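Local coordinates for protein dipicolinate synthase, B chain (Bacillus cereus, PDB 3MCU) that probably works together with its partner subunit DpaA to convert dihydrodipicolinate to dipicolinate during sporulation, with NADP as the hydride acceptor, at residues V139-M142 / R143-T147; V178-A181 / L182-K185; G184-L187 / Q188-V192. All blocks are in the same frame, centred on the assembly; numbering follows the deposited sequence.

Contact 1 of 3, residues V139-M142 / R143-T147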
ATOM      1  N   VAL D 139       2.575  -0.612  -9.297  1.00 24.80           N
ATOM      2  CA  VAL D 139       2.804  -0.088  -7.948  1.00 21.94           C
ATOM      3  C   VAL D 139       4.110  -0.620  -7.379  1.00 21.06           C
ATOM      4  O   VAL D 139       4.779   0.058  -6.614  1.00 23.24           O
ATOM      5  CB  VAL D 139       1.634  -0.438  -7.012  1.00 25.60           C
ATOM      6  CG1 VAL D 139       1.983  -0.106  -5.572  1.00 30.73           C
ATOM      7  CG2 VAL D 139       0.399   0.333  -7.420  1.00 25.65           C
ATOM      8  N   ASN D 140       4.502  -1.818  -7.783  1.00 20.31           N
ATOM      9  CA  ASN D 140       5.776  -2.364  -7.324  1.00 20.43           C
ATOM     10  C   ASN D 140       6.944  -1.659  -7.983  1.00 21.69           C
ATOM     11  O   ASN D 140       7.929  -1.316  -7.329  1.00 19.87           O
ATOM     12  CB  ASN D 140       5.829  -3.869  -7.581  1.00 22.07           C
ATOM     13  CG  ASN D 140       4.917  -4.647  -6.634  1.00 24.19           C
ATOM     14  OD1 ASN D 140       4.766  -4.271  -5.462  1.00 21.33           O
ATOM     15  ND2 ASN D 140       4.309  -5.713  -7.132  1.00 21.90           N
ATOM     16  N   LEU D 141       6.808  -1.440  -9.288  1.00 22.04           N
ATOM     17  CA  LEU D 141       7.786  -0.710 -10.058  1.00 22.57           C
ATOM     18  C   LEU D 141       8.021   0.662  -9.424  1.00 21.08           C
ATOM     19  O   LEU D 141       9.155   1.039  -9.131  1.00 21.05           O
ATOM     20  CB  LEU D 141       7.301  -0.575 -11.512  1.00 22.95           C
ATOM     21  CG  LEU D 141       8.332  -0.202 -12.585  1.00 26.36           C
ATOM     22  CD1 LEU D 141       7.773  -0.490 -14.016  1.00 28.25           C
ATOM     23  CD2 LEU D 141       8.737   1.233 -12.452  1.00 23.73           C
HETATM   24  N   MSE D 142       6.945   1.410  -9.217  1.00 21.61           N
HETATM   25  CA  MSE D 142       7.058   2.771  -8.694  1.00 22.13           C
HETATM   26  C   MSE D 142       7.543   2.836  -7.263  1.00 21.90           C
HETATM   27  O   MSE D 142       8.155   3.829  -6.881  1.00 21.77           O
HETATM   28  CB  MSE D 142       5.745   3.542  -8.830  1.00 20.66           C
HETATM   29  CG  MSE D 142       5.429   3.920 -10.264  1.00 25.40           C
HETATM   30 SE   MSE D 142       6.893   4.910 -11.093  1.00 45.45          SE
HETATM   31  CE  MSE D 142       5.825   5.643 -12.575  1.00 36.57           C
ATOM     32  N   ARG D 143       7.276   1.798  -6.473  1.00 19.95           N
ATOM     33  CA  ARG D 143       7.726   1.789  -5.085  1.00 21.74           C
ATOM     34  C   ARG D 143       9.256   1.729  -5.103  1.00 22.24           C
ATOM     35  O   ARG D 143       9.932   2.473  -4.386  1.00 20.26           O
ATOM     36  CB  ARG D 143       7.103   0.622  -4.275  1.00 23.15           C
ATOM     37  CG  ARG D 143       7.644   0.490  -2.830  1.00 28.21           C
ATOM     38  CD  ARG D 143       6.885  -0.570  -1.986  1.00 30.18           C
ATOM     39  NE  ARG D 143       5.443  -0.426  -2.167  1.00 34.74           N
ATOM     40  CZ  ARG D 143       4.644  -1.339  -2.733  1.00 36.45           C
ATOM     41  NH1 ARG D 143       5.121  -2.517  -3.148  1.00 29.59           N
ATOM     42  NH2 ARG D 143       3.351  -1.079  -2.867  1.00 36.96           N
ATOM     43  N   LEU D 144       9.791   0.869  -5.965  1.00 21.27           N
ATOM     44  CA  LEU D 144      11.234   0.743  -6.160  1.00 20.05           C
ATOM     45  C   LEU D 144      11.861   2.016  -6.730  1.00 21.59           C
ATOM     46  O   LEU D 144      12.879   2.503  -6.218  1.00 21.97           O
ATOM     47  CB  LEU D 144      11.545  -0.438  -7.075  1.00 19.79           C
ATOM     48  CG  LEU D 144      11.205  -1.816  -6.500  1.00 20.00           C
ATOM     49  CD1 LEU D 144      11.241  -2.914  -7.574  1.00 18.91           C
ATOM     50  CD2 LEU D 144      12.131  -2.148  -5.347  1.00 18.59           C
HETATM   51  N   MSE D 145      11.268   2.546  -7.793  1.00 23.44           N
HETATM   52  CA  MSE D 145      11.744   3.794  -8.392  1.00 22.57           C
HETATM   53  C   MSE D 145      11.952   4.828  -7.302  1.00 21.99           C
HETATM   54  O   MSE D 145      12.905   5.594  -7.355  1.00 22.34           O
HETATM   55  CB  MSE D 145      10.734   4.361  -9.394  1.00 21.38           C
HETATM   56  CG  MSE D 145      10.991   4.042 -10.860  1.00 33.87           C
HETATM   57 SE   MSE D 145      12.479   5.075 -11.627  1.00 57.49          SE
HETATM   58  CE  MSE D 145      11.984   6.853 -11.019  1.00 31.25           C
ATOM     59  N   ALA D 146      11.034   4.877  -6.340  1.00 19.64           N
ATOM     60  CA  ALA D 146      11.093   5.905  -5.296  1.00 22.53           C
ATOM     61  C   ALA D 146      12.070   5.612  -4.142  1.00 20.91           C
ATOM     62  O   ALA D 146      12.303   6.477  -3.315  1.00 22.29           O
ATOM     63  CB  ALA D 146       9.667   6.176  -4.714  1.00 23.51           C
ATOM     64  N   THR D 147      12.642   4.409  -4.102  1.00 20.84           N
ATOM     65  CA  THR D 147      13.396   3.899  -2.940  1.00 21.24           C
ATOM     66  C   THR D 147      14.910   4.212  -2.933  1.00 19.52           C
ATOM     67  O   THR D 147      15.567   4.181  -3.971  1.00 17.77           O
ATOM     68  CB  THR D 147      13.201   2.367  -2.834  1.00 18.67           C
ATOM     69  OG1 THR D 147      11.802   2.096  -2.700  1.00 19.76           O
ATOM     70  CG2 THR D 147      13.967   1.782  -1.626  1.00 17.97           C
TER
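Arg143 reaches back over the preceding turn to Val139 and Asn140 in helix 138-145, the crossover helix of the beta-alpha-beta unit formed with strands 124-130 and 150-156 in this flavoprotein-family fold. Its CB lies 3.3 Å from Val139 O, the carbonyl that also takes the Arg143 backbone N-H. From there CG runs anti to the backbone N and CD continues the extension, until a bend at chi3 (-45°) turns NE aside and leads the guanidinium back along the helix. Beyond NE, CZ comes to rest with Val139 O over one face of the group. NH2 packs against the methyl Val139 CG1, and NH1 gives a weak hydrogen bond of 2.9 Å to Asn140 OD1, which sits at the guanidinium edge. The amide and guanidinium planes are turned 70° apart, and the N-H points at the oxygen at only 128°, so this bond is a loose grip. Asn140 is tied more firmly at its other end, where ND2 bonds Asn137 OD1.

On another flank Leu141 and Met145, a selenomethionine, lie side by side, with Leu141 CD2 3.9 Å from Met145 CG; both also pack on strand 150-156. The selenium of Met142, likewise a selenomethionine, comes alongside the same CG. Met142 packs on Gly138 and Met145 on Leu134 of the second subunit, where Val139 meets its own copy, so one flank of the helix belongs to the subunit interface. Backbone bonds hold the spiral, the Met145 N to Leu141 O bond nearly straight. Toward Thr147 the backbone leaves helical geometry, and Thr147 OG1 donates to Arg143 O at 2.5 Å, a length short enough to be doubtful.

Contact 2 of 3, residues V178-A181 / L182-K185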
ATOM      1  N   VAL D 178      24.608   1.731 -14.757  1.00 23.36           N
ATOM      2  CA  VAL D 178      25.402   1.479 -13.571  1.00 27.32           C
ATOM      3  C   VAL D 178      26.509   2.526 -13.353  1.00 27.02           C
ATOM      4  O   VAL D 178      26.858   2.809 -12.225  1.00 26.89           O
ATOM      5  CB  VAL D 178      25.888   0.006 -13.411  1.00 30.34           C
ATOM      6  CG1 VAL D 178      25.203  -0.926 -14.391  1.00 26.01           C
ATOM      7  CG2 VAL D 178      27.413  -0.094 -13.422  1.00 29.19           C
ATOM      8  N   LEU D 179      27.009   3.134 -14.427  1.00 29.66           N
ATOM      9  CA  LEU D 179      27.974   4.226 -14.301  1.00 31.34           C
ATOM     10  C   LEU D 179      27.382   5.400 -13.535  1.00 31.97           C
ATOM     11  O   LEU D 179      28.035   5.970 -12.663  1.00 30.88           O
ATOM     12  CB  LEU D 179      28.465   4.694 -15.669  1.00 32.38           C
ATOM     13  CG  LEU D 179      29.686   3.958 -16.213  1.00 38.71           C
ATOM     14  CD1 LEU D 179      29.930   4.271 -17.706  1.00 38.60           C
ATOM     15  CD2 LEU D 179      30.900   4.308 -15.357  1.00 37.40           C
ATOM     16  N   GLU D 180      26.142   5.763 -13.863  1.00 31.77           N
ATOM     17  CA  GLU D 180      25.455   6.824 -13.122  1.00 30.35           C
ATOM     18  C   GLU D 180      25.133   6.391 -11.687  1.00 27.46           C
ATOM     19  O   GLU D 180      25.214   7.196 -10.757  1.00 29.27           O
ATOM     20  CB  GLU D 180      24.165   7.256 -13.840  1.00 29.82           C
ATOM     21  CG  GLU D 180      24.365   7.986 -15.173  1.00 30.81           C
ATOM     22  CD  GLU D 180      25.365   9.147 -15.097  1.00 40.02           C
ATOM     23  OE1 GLU D 180      25.153  10.077 -14.282  1.00 41.39           O
ATOM     24  OE2 GLU D 180      26.360   9.127 -15.872  1.00 45.26           O
ATOM     25  N   ALA D 181      24.748   5.128 -11.515  1.00 24.43           N
ATOM     26  CA  ALA D 181      24.332   4.649 -10.197  1.00 25.37           C
ATOM     27  C   ALA D 181      25.494   4.658  -9.215  1.00 24.05           C
ATOM     28  O   ALA D 181      25.295   4.942  -8.052  1.00 23.26           O
ATOM     29  CB  ALA D 181      23.703   3.235 -10.272  1.00 20.07           C
ATOM     30  N   LEU D 182      26.697   4.330  -9.682  1.00 24.01           N
ATOM     31  CA  LEU D 182      27.883   4.386  -8.818  1.00 27.36           C
ATOM     32  C   LEU D 182      28.151   5.793  -8.280  1.00 27.52           C
ATOM     33  O   LEU D 182      28.801   5.953  -7.248  1.00 30.44           O
ATOM     34  CB  LEU D 182      29.112   3.847  -9.549  1.00 28.29           C
ATOM     35  CG  LEU D 182      28.995   2.357  -9.885  1.00 28.09           C
ATOM     36  CD1 LEU D 182      29.922   1.958 -11.050  1.00 25.98           C
ATOM     37  CD2 LEU D 182      29.237   1.525  -8.605  1.00 24.25           C
ATOM     38  N   GLN D 183      27.644   6.803  -8.979  1.00 28.87           N
ATOM     39  CA  GLN D 183      27.686   8.184  -8.510  1.00 29.12           C
ATOM     40  C   GLN D 183      26.419   8.562  -7.775  1.00 30.88           C
ATOM     41  O   GLN D 183      26.216   9.731  -7.422  1.00 31.00           O
ATOM     42  CB  GLN D 183      27.833   9.130  -9.694  1.00 33.36           C
ATOM     43  CG  GLN D 183      29.056   8.876 -10.537  1.00 35.46           C
ATOM     44  CD  GLN D 183      29.115   9.808 -11.721  1.00 45.75           C
ATOM     45  OE1 GLN D 183      29.513  10.965 -11.587  1.00 57.45           O
ATOM     46  NE2 GLN D 183      28.709   9.318 -12.890  1.00 43.67           N
ATOM     47  N   GLY D 184      25.543   7.584  -7.577  1.00 28.12           N
ATOM     48  CA  GLY D 184      24.254   7.845  -6.951  1.00 27.88           C
ATOM     49  C   GLY D 184      23.269   8.651  -7.785  1.00 27.83           C
ATOM     50  O   GLY D 184      22.447   9.391  -7.239  1.00 27.34           O
ATOM     51  N   LYS D 185      23.332   8.516  -9.107  1.00 27.56           N
ATOM     52  CA  LYS D 185      22.411   9.246  -9.964  1.00 26.86           C
ATOM     53  C   LYS D 185      21.613   8.296 -10.842  1.00 27.86           C
ATOM     54  O   LYS D 185      22.119   7.249 -11.267  1.00 26.29           O
ATOM     55  CB  LYS D 185      23.155  10.234 -10.848  1.00 31.24           C
ATOM     56  CG  LYS D 185      24.427  10.796 -10.240  1.00 35.65           C
ATOM     57  CD  LYS D 185      24.139  11.835  -9.161  1.00 38.98           C
ATOM     58  CE  LYS D 185      24.223  13.228  -9.765  1.00 43.67           C
ATOM     59  NZ  LYS D 185      25.212  13.221 -10.894  1.00 48.38           N
TER
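Leu182 N closes an ordinary helical turn on Val178 O at 3.0 Å, after which the backbone leaves helix 174-181 through a type I turn from Ala181 to Gly184. Gly184, at positive phi (70°), reverses the course of the chain. Its N reaches Ala181 O at 2.7 Å from well above the carbonyl plane, while Lys185 N reaches back to Glu180 O at 2.8 Å. A second, weak bond from Gln183 N puts two donors on Glu180 O.

Among the side chains, Val178 and Leu182 run side by side and meet through CG2 and CD1 at 4.0 Å. Both also touch Leu3 and strand 87-94, which places this flank against the sheet. Gln183 starts beside its own backbone N and then runs extended from CG (chi2 178°), carrying NE2 back to Leu179 O for a long, weak bond of 3.4 Å. The carboxylate of Glu180 crosses that amide with the planes 60° apart and no hydrogen bond between them. Glu180 CB packs against Lys185 O, and Lys185 CB lies 4.0 Å from Glu180 OE1; any attraction between the two charges acts over a gap, since NZ stays 4.6 Å from OE1. The left-handed glycine and the paired bonds back into the last turn make this a Schellman motif, a classic C-terminal helix cap.

Contact 3 of 3, residues G184-L187 / Q188-V192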
ATOM      1  N   GLY D 184      25.543   7.584  -7.577  1.00 28.12           N
ATOM      2  CA  GLY D 184      24.254   7.845  -6.951  1.00 27.88           C
ATOM      3  C   GLY D 184      23.269   8.651  -7.785  1.00 27.83           C
ATOM      4  O   GLY D 184      22.447   9.391  -7.239  1.00 27.34           O
ATOM      5  N   LYS D 185      23.332   8.516  -9.107  1.00 27.56           N
ATOM      6  CA  LYS D 185      22.411   9.246  -9.964  1.00 26.86           C
ATOM      7  C   LYS D 185      21.613   8.296 -10.842  1.00 27.86           C
ATOM      8  O   LYS D 185      22.119   7.249 -11.267  1.00 26.29           O
ATOM      9  CB  LYS D 185      23.155  10.234 -10.848  1.00 31.24           C
ATOM     10  CG  LYS D 185      24.427  10.796 -10.240  1.00 35.65           C
ATOM     11  CD  LYS D 185      24.139  11.835  -9.161  1.00 38.98           C
ATOM     12  CE  LYS D 185      24.223  13.228  -9.765  1.00 43.67           C
ATOM     13  NZ  LYS D 185      25.212  13.221 -10.894  1.00 48.38           N
ATOM     14  N   GLN D 186      20.369   8.673 -11.126  1.00 25.00           N
ATOM     15  CA  GLN D 186      19.541   7.934 -12.072  1.00 24.10           C
ATOM     16  C   GLN D 186      19.826   8.432 -13.498  1.00 24.86           C
ATOM     17  O   GLN D 186      19.724   9.626 -13.761  1.00 27.38           O
ATOM     18  CB  GLN D 186      18.054   8.087 -11.684  1.00 23.27           C
ATOM     19  CG  GLN D 186      17.027   7.545 -12.698  1.00 20.67           C
ATOM     20  CD  GLN D 186      17.185   6.057 -12.954  1.00 22.03           C
ATOM     21  OE1 GLN D 186      17.034   5.236 -12.041  1.00 21.86           O
ATOM     22  NE2 GLN D 186      17.492   5.693 -14.208  1.00 20.40           N
ATOM     23  N   LEU D 187      20.204   7.531 -14.405  1.00 25.18           N
ATOM     24  CA  LEU D 187      20.384   7.877 -15.822  1.00 25.73           C
ATOM     25  C   LEU D 187      19.095   8.410 -16.462  1.00 27.69           C
ATOM     26  O   LEU D 187      18.048   7.763 -16.380  1.00 24.92           O
ATOM     27  CB  LEU D 187      20.873   6.667 -16.617  1.00 25.97           C
ATOM     28  CG  LEU D 187      20.956   6.893 -18.140  1.00 29.10           C
ATOM     29  CD1 LEU D 187      21.976   7.978 -18.493  1.00 26.66           C
ATOM     30  CD2 LEU D 187      21.264   5.611 -18.898  1.00 25.07           C
ATOM     31  N   GLN D 188      19.175   9.585 -17.092  1.00 26.90           N
ATOM     32  CA  GLN D 188      18.012  10.195 -17.733  1.00 27.99           C
ATOM     33  C   GLN D 188      18.208  10.262 -19.242  1.00 29.43           C
ATOM     34  O   GLN D 188      19.339  10.328 -19.710  1.00 32.34           O
ATOM     35  CB  GLN D 188      17.774  11.612 -17.201  1.00 29.96           C
ATOM     36  CG  GLN D 188      17.535  11.727 -15.692  1.00 28.73           C
ATOM     37  CD  GLN D 188      16.319  10.954 -15.202  1.00 28.53           C
ATOM     38  OE1 GLN D 188      16.168  10.750 -14.011  1.00 30.16           O
ATOM     39  NE2 GLN D 188      15.452  10.526 -16.119  1.00 26.45           N
ATOM     40  N   PRO D 189      17.108  10.237 -20.019  1.00 28.83           N
ATOM     41  CA  PRO D 189      15.721  10.010 -19.581  1.00 28.74           C
ATOM     42  C   PRO D 189      15.467   8.571 -19.159  1.00 26.18           C
ATOM     43  O   PRO D 189      15.980   7.646 -19.779  1.00 26.21           O
ATOM     44  CB  PRO D 189      14.894  10.353 -20.825  1.00 27.49           C
ATOM     45  CG  PRO D 189      15.838  10.190 -21.978  1.00 30.27           C
ATOM     46  CD  PRO D 189      17.186  10.598 -21.447  1.00 28.67           C
ATOM     47  N   VAL D 190      14.680   8.382 -18.106  1.00 24.33           N
ATOM     48  CA  VAL D 190      14.481   7.045 -17.585  1.00 23.24           C
ATOM     49  C   VAL D 190      13.231   6.406 -18.198  1.00 22.37           C
ATOM     50  O   VAL D 190      13.137   5.186 -18.307  1.00 21.80           O
ATOM     51  CB  VAL D 190      14.444   7.034 -16.030  1.00 24.66           C
ATOM     52  CG1 VAL D 190      13.123   7.612 -15.516  1.00 26.73           C
ATOM     53  CG2 VAL D 190      14.649   5.619 -15.495  1.00 23.25           C
ATOM     54  N   VAL D 191      12.285   7.232 -18.616  1.00 20.92           N
ATOM     55  CA  VAL D 191      11.080   6.732 -19.260  1.00 23.69           C
ATOM     56  C   VAL D 191      11.176   6.950 -20.775  1.00 24.30           C
ATOM     57  O   VAL D 191      11.294   8.084 -21.234  1.00 25.09           O
ATOM     58  CB  VAL D 191       9.812   7.411 -18.694  1.00 24.61           C
ATOM     59  CG1 VAL D 191       8.548   6.869 -19.383  1.00 23.61           C
ATOM     60  CG2 VAL D 191       9.735   7.198 -17.178  1.00 24.60           C
ATOM     61  N   VAL D 192      11.147   5.867 -21.544  1.00 23.69           N
ATOM     62  CA  VAL D 192      11.420   5.960 -22.989  1.00 25.60           C
ATOM     63  C   VAL D 192      10.465   5.163 -23.859  1.00 27.61           C
ATOM     64  O   VAL D 192       9.687   4.352 -23.370  1.00 24.76           O
ATOM     65  CB  VAL D 192      12.840   5.473 -23.322  1.00 24.28           C
ATOM     66  CG1 VAL D 192      13.870   6.342 -22.639  1.00 24.77           C
ATOM     67  CG2 VAL D 192      13.011   4.025 -22.922  1.00 23.85           C
TER
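The irregular chain that follows helix 174-181 runs past strand 150-156 here, kinked by a cis peptide bond before Pro189, and Gln186 meets Val190 across the bend. The two side chains cross at about a right angle. Val190 CG2 lies 3.6 Å from Gln186 CD; its 3.1 Å to Gln186 NE2 is tight and may be imprecise in the model. NE2 makes two of the bonds that fix this amide, and OE1 is hydrogen-bonded as well. NE2 donates to Leu187 O, the carbonyl of the next residue, at 3.1 Å and almost straight (174°), with the oxygen lying in the amide plane; it also bonds Phe152 O in strand 150-156. CG anti to the backbone N and a bend at chi2 (60°) turn the amide forward alongside Leu187, bringing NE2 to its carbonyl.

Leu187 O is approached from the other segment by Val190 CB at 3.7 Å. Gln188 CG turns back toward the preceding residues, 3.6 Å from Gln186 O. The Leu187 side chain passes along the following peptide, CD1 3.5 Å from Gln188 N, and beyond it packs on helix 174-181 and Pro154. Val190 and Val191 also reach Gln157 OE1 of the second subunit through their backbone nitrogens, the first weakly. Only packing joins the two segments; the Gln186 amide ties the first to strand 150-156, and backbone bonds of Val190 and Val192 with Phe155 tie the second.

How the contacts relate
Contact 1 precedes the other two in the chain and belongs to the crossover helix 138-145, whereas contacts 2 and 3 follow one another at the end of helix 174-181 and share Gly184 and Lys185. Those two touch directly, Glu180 CG packing on Leu187 CB at 4.0 Å, with centres about 10 Å apart. Contact 1 lies about 18 Å from contact 2 between centres, and about 14 Å from contact 3, whose nearest atoms come within about 4 Å of it without touching. Strand 150-156 bridges contacts 1 and 3: Phe152 packs on Leu144 and Met145 and accepts the Gln186 amide bond. Both also meet the second subunit, while no other chain of the assembly touches contact 2.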